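Local coordinates for protein alternansucrase (Leuconostoc mesenteroides, PDB 6HVG) that belongs to glycosyl hydrolase family 70, large bacterial enzymes built around a barrel of parallel strands and carrying repeats of the choline-binding type, at residues 651-655 / 1149-1153; 851-855 / 1075-1079. All blocks are in the same frame, centred on the assembly; numbering follows the deposited sequence.

In the fold
Both contacts belong to the parallel barrel of the family 70 region and lie 16 Å apart, centre to centre, on the same side of the chain's centre. Along the chain the order is 651-655, 851-855, 1075-1079 and 1149-1153, so contact 2 falls between the two halves of contact 1. Contact 1 joins the approach to strand 657-658 with the start of strand 1151-1156; contact 2 joins outer helix 844-857 with the turn between helix 1063-1075 and strand 1081-1083. Strands 1081-1083 and 1151-1156 are neighbours in the sheet, and Met1150 packs on Ile1079. Remote parts of the sequence are thus brought together where barrel strands begin.

Contact 1 (651-655 / 1149-1153); sequences ANKHL and GMQAI
The flat amide of Gln1151 faces the carbonyl of Lys653 on one side: Lys653 O stands almost straight above Gln1151 CD, 3.0 Å away. This is a face contact rather than a hydrogen bond, since the carbonyl is badly angled for NE2, and OE1 is itself an acceptor. Leu655 CB lies to the other side of the plane, 3.6 Å from Gln1151 OE1 and out beyond it, nearer the edge than the face. The edges carry the polar bonds. Gln1151 NE2 donates to Asn652 O at 2.6 Å, only 5° out of its own amide plane and onto a lone pair of that carbonyl. Gln1151 OE1 accepts Leu655 N at 2.9 Å on a lone pair, with a rather bent N-H...O angle of 134°. A water also donates to Gln1151 OE1 and, over 2.8 Å, to Leu655 O, adding a bridge beside the direct bond. Amide nitrogen and oxygen are thus both engaged with the backbone of one turn, which fixes the flip and rotation of the group. An extended chain beyond CG (chi2 176°) carries the amide from the strand to this turn. Ile1153 touches more loosely, hydrocarbon on carbonyl oxygen, its CG1 lying 3.9 Å from Leu655 O. Within the turn, His654 N bonds back to Ala651 O, while the His654 ring stacks on Tyr642 and bonds to Asn650 O through ND1. Leu655 packs instead on Leu1040 and Ser1081. Gly1149, with positive phi, is the C-prime residue of the Schellman motif closing helix 1135-1147, and the chain then enters strand 1151-1156. A strand-borne amide thus bonds the turn leading from helix 648-652 toward strand 657-658, where strands start in the parallel beta/alpha barrel characteristic of this family.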
# COMPACT_ATOMS: atom_id res chain seq x y z
N ALA A 651 -24.87 27.75 -6.83
CA ALA A 651 -23.66 26.95 -6.78
C ALA A 651 -23.16 26.81 -5.35
O ALA A 651 -22.94 25.70 -4.89
CB ALA A 651 -22.57 27.57 -7.66
N ASN A 652 -23.02 27.93 -4.65
CA ASN A 652 -22.45 27.93 -3.31
C ASN A 652 -23.38 27.43 -2.22
O ASN A 652 -22.92 27.17 -1.12
CB ASN A 652 -21.90 29.30 -2.96
CG ASN A 652 -20.79 29.75 -3.91
OD1 ASN A 652 -20.52 29.12 -4.94
ND2 ASN A 652 -20.11 30.84 -3.54
N LYS A 653 -24.67 27.26 -2.53
CA LYS A 653 -25.61 26.59 -1.63
C LYS A 653 -25.39 25.09 -1.58
O LYS A 653 -25.92 24.40 -0.70
CB LYS A 653 -27.06 26.82 -2.07
CG LYS A 653 -27.81 27.85 -1.25
CD LYS A 653 -29.13 28.22 -1.93
CE LYS A 653 -29.63 29.58 -1.44
NZ LYS A 653 -30.60 30.17 -2.40
N HIS A 654 -24.63 24.56 -2.53
CA HIS A 654 -24.38 23.13 -2.61
C HIS A 654 -22.89 22.89 -2.84
O HIS A 654 -22.50 22.25 -3.82
CB HIS A 654 -25.20 22.49 -3.74
CG HIS A 654 -26.67 22.70 -3.60
ND1 HIS A 654 -27.30 23.84 -4.06
CD2 HIS A 654 -27.64 21.92 -3.06
CE1 HIS A 654 -28.59 23.76 -3.79
NE2 HIS A 654 -28.82 22.60 -3.20
N LEU A 655 -22.08 23.42 -1.91
CA LEU A 655 -20.63 23.22 -1.94
C LEU A 655 -20.28 21.74 -2.05
O LEU A 655 -20.75 20.96 -1.25
CB LEU A 655 -19.97 23.76 -0.67
CG LEU A 655 -19.58 25.22 -0.68
CD1 LEU A 655 -19.16 25.63 0.72
CD2 LEU A 655 -18.45 25.47 -1.67
N GLY A 1149 -27.19 27.53 9.81
CA GLY A 1149 -26.77 28.08 8.52
C GLY A 1149 -25.55 27.43 7.92
O GLY A 1149 -24.81 28.05 7.17
N MET A 1150 -25.34 26.16 8.24
CA MET A 1150 -24.26 25.37 7.66
C MET A 1150 -24.83 24.28 6.78
O MET A 1150 -25.91 23.76 7.03
CB MET A 1150 -23.44 24.71 8.76
CG MET A 1150 -22.54 25.67 9.50
SD MET A 1150 -21.59 24.85 10.79
CE MET A 1150 -22.83 24.76 12.07
N GLN A 1151 -24.08 23.94 5.74
CA GLN A 1151 -24.41 22.84 4.85
C GLN A 1151 -23.84 21.52 5.34
O GLN A 1151 -22.92 21.50 6.12
CB GLN A 1151 -23.85 23.11 3.46
CG GLN A 1151 -24.45 24.29 2.71
CD GLN A 1151 -23.74 24.50 1.40
OE1 GLN A 1151 -23.27 23.55 0.76
NE2 GLN A 1151 -23.66 25.75 0.98
N ALA A 1152 -24.41 20.42 4.86
CA ALA A 1152 -23.91 19.09 5.19
C ALA A 1152 -23.43 18.37 3.94
O ALA A 1152 -24.16 18.25 2.93
CB ALA A 1152 -24.99 18.26 5.89
N ILE A 1153 -22.20 17.89 3.99
CA ILE A 1153 -21.59 17.19 2.86
C ILE A 1153 -21.68 15.68 3.04
O ILE A 1153 -21.27 15.14 4.08
CB ILE A 1153 -20.12 17.60 2.65
CG1 ILE A 1153 -20.04 18.97 1.98
CG2 ILE A 1153 -19.40 16.62 1.76
CD1 ILE A 1153 -18.69 19.62 2.14
O HOH W 1 -22.06 21.37 1.15

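Contact 2 (851-855 / 1075-1079)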
# COMPACT_ATOMS: atom_id res chain seq x y z
N LEU A 851 -9.69 31.51 12.89
CA LEU A 851 -10.98 31.28 12.24
C LEU A 851 -11.96 32.41 12.47
O LEU A 851 -12.66 32.81 11.53
CB LEU A 851 -11.60 29.95 12.71
CG LEU A 851 -11.06 28.74 11.96
CD1 LEU A 851 -11.34 27.46 12.73
CD2 LEU A 851 -11.64 28.67 10.56
N LYS A 852 -12.00 32.92 13.69
CA LYS A 852 -12.86 34.08 14.05
C LYS A 852 -12.34 35.38 13.45
O LYS A 852 -13.13 36.24 13.01
CB LYS A 852 -12.99 34.20 15.56
CG LYS A 852 -13.84 33.09 16.15
CD LYS A 852 -14.04 33.20 17.66
CE LYS A 852 -12.89 32.55 18.40
NZ LYS A 852 -13.04 32.53 19.89
N ALA A 853 -11.02 35.51 13.41
CA ALA A 853 -10.36 36.65 12.77
C ALA A 853 -10.63 36.66 11.27
O ALA A 853 -10.71 37.73 10.65
CB ALA A 853 -8.86 36.60 13.03
N ARG A 854 -10.77 35.47 10.68
CA ARG A 854 -11.02 35.36 9.25
C ARG A 854 -12.37 35.98 8.91
O ARG A 854 -12.50 36.64 7.88
CB ARG A 854 -10.94 33.91 8.80
CG ARG A 854 -10.95 33.71 7.28
CD ARG A 854 -10.87 32.22 6.89
NE ARG A 854 -10.69 32.06 5.45
CZ ARG A 854 -11.68 31.96 4.55
NH1 ARG A 854 -12.97 31.96 4.92
NH2 ARG A 854 -11.40 31.84 3.27
N ILE A 855 -13.36 35.77 9.76
CA ILE A 855 -14.68 36.36 9.56
C ILE A 855 -14.61 37.90 9.61
O ILE A 855 -15.24 38.57 8.81
CB ILE A 855 -15.65 35.86 10.65
CG1 ILE A 855 -15.85 34.34 10.54
CG2 ILE A 855 -16.97 36.63 10.59
CD1 ILE A 855 -16.60 33.71 11.70
N LYS A 1075 -20.78 27.61 13.80
CA LYS A 1075 -21.28 28.82 13.17
C LYS A 1075 -20.33 29.96 13.49
O LYS A 1075 -19.97 30.71 12.59
CB LYS A 1075 -22.69 29.14 13.65
CG LYS A 1075 -23.37 30.33 12.97
CD LYS A 1075 -24.63 30.71 13.73
CE LYS A 1075 -25.20 32.06 13.30
NZ LYS A 1075 -25.86 31.96 11.97
N GLU A 1076 -19.92 30.05 14.75
CA GLU A 1076 -19.06 31.15 15.23
C GLU A 1076 -17.59 31.06 14.79
O GLU A 1076 -16.87 32.05 14.84
CB GLU A 1076 -19.21 31.32 16.75
CG GLU A 1076 -20.49 32.10 17.12
CD GLU A 1076 -21.22 31.61 18.38
OE1 GLU A 1076 -21.45 30.39 18.55
OE2 GLU A 1076 -21.59 32.47 19.21
N LEU A 1077 -17.16 29.87 14.34
CA LEU A 1077 -15.85 29.71 13.68
C LEU A 1077 -15.90 29.94 12.17
O LEU A 1077 -14.87 29.90 11.50
CB LEU A 1077 -15.27 28.34 13.97
CG LEU A 1077 -14.88 28.07 15.44
CD1 LEU A 1077 -14.49 26.61 15.63
CD2 LEU A 1077 -13.76 29.00 15.91
N GLY A 1078 -17.08 30.20 11.64
CA GLY A 1078 -17.22 30.56 10.23
C GLY A 1078 -17.33 29.37 9.30
O GLY A 1078 -17.13 29.52 8.10
N ILE A 1079 -17.67 28.20 9.83
CA ILE A 1079 -17.87 27.04 8.99
C ILE A 1079 -19.17 27.29 8.26
O ILE A 1079 -20.17 27.58 8.89
CB ILE A 1079 -17.99 25.72 9.78
CG1 ILE A 1079 -16.63 25.17 10.19
CG2 ILE A 1079 -18.61 24.63 8.91
CD1 ILE A 1079 -15.70 26.14 10.85
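Apolar contacts join Leu851, Lys852 and Ile855, on one side of helix 844-857, to the turn around Leu1077. Leu1077 CD2 is the branch that reaches the helix: it meets Leu851 CB at 4.0 Å and the aliphatic CG of Lys852 at 4.1 Å. The side chains of Lys852 and Leu1077 cross obliquely, and it is a methylene of the lysine, not its amine, that touches the leucine. Ile855 lays its CD1 methyl against Gly1078, 3.5 Å from Gly1078 CA. Its chain is extended toward the turn (chi2 171°), and the glycine, having no side chain, lets the methyl sit directly against the backbone. A second kind of contact sets hydrocarbon against carbonyl oxygen. Leu851 CB approaches Leu1077 O at 3.5 Å, with CD2 of the same leucine also close to that oxygen. Lys852 CG and Ile855 CD1 both lie near Glu1076 O. Within the turn, Gly1078 N returns to Lys1075 O over 3.1 Å, part of the Schellman motif in which Gly1078, at phi 86°, breaks the helical course of 1063-1075. Arg854, next to Ile855, hydrogen-bonds instead to Asp1041 O through NH2. The exposed charges take no part across the contact, Lys852 NZ and Glu1076 OE2 being 8.6 Å apart. With neither a salt bridge nor a hydrogen bond between them, the two segments meet through van der Waals contact alone, hydrocarbon against hydrocarbon and against backbone carbonyls, which depends on fit rather than on directed bonds.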